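Local coordinates for isomerase/lactonizing enzyme (Agrobacterium tumefaciens, PDB 1RVK), which is of unknown function but belongs to the enolase superfamily, whose members typically use a magnesium ion to stabilise the enolate formed by removing a proton beside a carboxylate, at residues A[38-43]-A[106-111]. Numbering follows the deposited sequence.
Sequences LTVRTE and CALWDL
V40 projects from strand 38-42 onto A107, L108 and L111, joining sheet to helix in the α+β capping domain that members of the enolase superfamily place beside their barrel. The strand is the middle one of a three-stranded antiparallel sheet, and its axis passes 8.2 Å from that of helix 106-111 at 46°. The small A107, opposite V40, allows a close approach: the two CA atoms lie only 6.5 Å apart. A107 CB meets L38 CD1 at 3.6 Å and V40 CG2 at 3.8 Å, so a single methyl serves two larger side chains.

V40, branched at CB, suits a strand and offers two methyls in different directions. With V40 CG1 anti to the backbone N (chi1 179°), that methyl meets L111 CD2 at 3.9 Å and also touches L108 CD1, while CG2 turns to A107 and also comes near L108 CD1. L108 leans in only with its end, whereas L111, one helical turn after A107, faces the strand directly and crosses V40 at about a right angle.

The other face of the strand is polar: R41, partly exposed, turns from the helix to form salt bridges with E7 and E47, and beyond the strand's end E43 is exposed. T42 suits the edge of the apolar patch, since it has one polar and one apolar branch. T42 OG1 hydrogen-bonds to D44, and T42 CG2 meets L111 CD2 tip to tip at 3.8 Å.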
loop_
_atom_site.group_PDB
_atom_site.type_symbol
_atom_site.label_atom_id
_atom_site.label_comp_id
_atom_site.label_asym_id
_atom_site.label_seq_id
_atom_site.Cartn_x
_atom_site.Cartn_y
_atom_site.Cartn_z
ATOM N N LEU A 38 -11.855 -5.230 12.091
ATOM C CA LEU A 38 -11.711 -6.558 12.666
ATOM C C LEU A 38 -11.083 -6.401 14.047
ATOM O O LEU A 38 -10.085 -5.693 14.202
ATOM C CB LEU A 38 -10.806 -7.419 11.780
ATOM C CG LEU A 38 -10.529 -8.886 12.150
ATOM C CD1 LEU A 38 -9.713 -8.973 13.419
ATOM C CD2 LEU A 38 -11.839 -9.636 12.296
ATOM N N THR A 39 -11.675 -7.048 15.048
ATOM C CA THR A 39 -11.150 -6.992 16.411
ATOM C C THR A 39 -10.883 -8.398 16.944
ATOM O O THR A 39 -11.724 -9.289 16.820
ATOM C CB THR A 39 -12.135 -6.292 17.386
ATOM O OG1 THR A 39 -12.245 -4.899 17.058
ATOM C CG2 THR A 39 -11.648 -6.427 18.823
ATOM N N VAL A 40 -9.701 -8.592 17.519
ATOM C CA VAL A 40 -9.327 -9.870 18.114
ATOM C C VAL A 40 -9.183 -9.610 19.614
ATOM O O VAL A 40 -8.464 -8.694 20.021
ATOM C CB VAL A 40 -7.984 -10.386 17.552
ATOM C CG1 VAL A 40 -7.616 -11.715 18.211
ATOM C CG2 VAL A 40 -8.087 -10.556 16.040
ATOM N N ARG A 41 -9.868 -10.404 20.434
ATOM C CA ARG A 41 -9.816 -10.223 21.881
ATOM C C ARG A 41 -9.331 -11.471 22.608
ATOM O O ARG A 41 -9.615 -12.595 22.192
ATOM C CB ARG A 41 -11.203 -9.832 22.414
ATOM C CG ARG A 41 -11.246 -9.567 23.915
ATOM C CD ARG A 41 -12.663 -9.262 24.406
ATOM N NE ARG A 41 -13.269 -8.154 23.673
ATOM C CZ ARG A 41 -14.181 -8.296 22.717
ATOM N NH1 ARG A 41 -14.606 -9.504 22.372
ATOM N NH2 ARG A 41 -14.661 -7.228 22.095
ATOM N N THR A 42 -8.600 -11.265 23.701
ATOM C CA THR A 42 -8.077 -12.369 24.498
ATOM C C THR A 42 -8.814 -12.495 25.836
ATOM O O THR A 42 -9.640 -11.649 26.183
ATOM C CB THR A 42 -6.570 -12.188 24.767
ATOM O OG1 THR A 42 -6.334 -10.890 25.322
ATOM C CG2 THR A 42 -5.780 -12.326 23.472
ATOM N N GLU A 43 -8.506 -13.554 26.580
ATOM C CA GLU A 43 -9.137 -13.819 27.874
ATOM C C GLU A 43 -9.127 -12.628 28.827
ATOM O O GLU A 43 -10.122 -12.357 29.500
ATOM C CB GLU A 43 -8.441 -14.988 28.574
ATOM C CG GLU A 43 -8.369 -16.266 27.769
ATOM C CD GLU A 43 -7.496 -17.316 28.437
ATOM O OE1 GLU A 43 -6.293 -17.038 28.671
ATOM O OE2 GLU A 43 -8.017 -18.415 28.726
ATOM N N CYS A 106 -2.493 -8.300 10.820
ATOM C CA CYS A 106 -2.342 -6.945 11.347
ATOM C C CYS A 106 -3.019 -6.786 12.703
ATOM O O CYS A 106 -2.461 -6.168 13.606
ATOM C CB CYS A 106 -2.891 -5.918 10.355
ATOM S SG CYS A 106 -1.779 -5.622 8.956
ATOM N N ALA A 107 -4.220 -7.335 12.842
ATOM C CA ALA A 107 -4.942 -7.263 14.111
ATOM C C ALA A 107 -4.149 -7.990 15.200
ATOM O O ALA A 107 -4.135 -7.567 16.356
ATOM C CB ALA A 107 -6.332 -7.890 13.965
ATOM N N LEU A 108 -3.490 -9.086 14.831
ATOM C CA LEU A 108 -2.693 -9.845 15.792
ATOM C C LEU A 108 -1.486 -9.032 16.248
ATOM O O LEU A 108 -1.112 -9.068 17.420
ATOM C CB LEU A 108 -2.237 -11.170 15.175
ATOM C CG LEU A 108 -2.949 -12.472 15.566
ATOM C CD1 LEU A 108 -4.334 -12.216 16.129
ATOM C CD2 LEU A 108 -2.998 -13.384 14.356
ATOM N N TRP A 109 -0.866 -8.306 15.322
ATOM C CA TRP A 109 0.274 -7.470 15.678
ATOM C C TRP A 109 -0.191 -6.317 16.565
ATOM O O TRP A 109 0.478 -5.962 17.538
ATOM C CB TRP A 109 0.948 -6.903 14.429
ATOM C CG TRP A 109 2.005 -7.789 13.848
ATOM C CD1 TRP A 109 1.912 -8.552 12.718
ATOM C CD2 TRP A 109 3.328 -7.986 14.359
ATOM N NE1 TRP A 109 3.099 -9.211 12.493
ATOM C CE2 TRP A 109 3.984 -8.880 13.486
ATOM C CE3 TRP A 109 4.021 -7.493 15.472
ATOM C CZ2 TRP A 109 5.308 -9.291 13.690
ATOM C CZ3 TRP A 109 5.336 -7.902 15.675
ATOM C CH2 TRP A 109 5.964 -8.793 14.787
ATOM N N ASP A 110 -1.336 -5.730 16.226
ATOM C CA ASP A 110 -1.869 -4.621 17.015
ATOM C C ASP A 110 -2.198 -5.103 18.425
ATOM O O ASP A 110 -1.966 -4.394 19.403
ATOM C CB ASP A 110 -3.126 -4.044 16.354
ATOM C CG ASP A 110 -3.606 -2.767 17.024
ATOM O OD1 ASP A 110 -2.811 -1.808 17.109
ATOM O OD2 ASP A 110 -4.778 -2.717 17.461
ATOM N N LEU A 111 -2.730 -6.317 18.521
ATOM C CA LEU A 111 -3.081 -6.900 19.811
ATOM C C LEU A 111 -1.845 -7.080 20.690
ATOM O O LEU A 111 -1.872 -6.774 21.881
ATOM C CB LEU A 111 -3.776 -8.249 19.606
ATOM C CG LEU A 111 -4.031 -9.103 20.852
ATOM C CD1 LEU A 111 -4.909 -8.355 21.847
ATOM C CD2 LEU A 111 -4.696 -10.401 20.434
#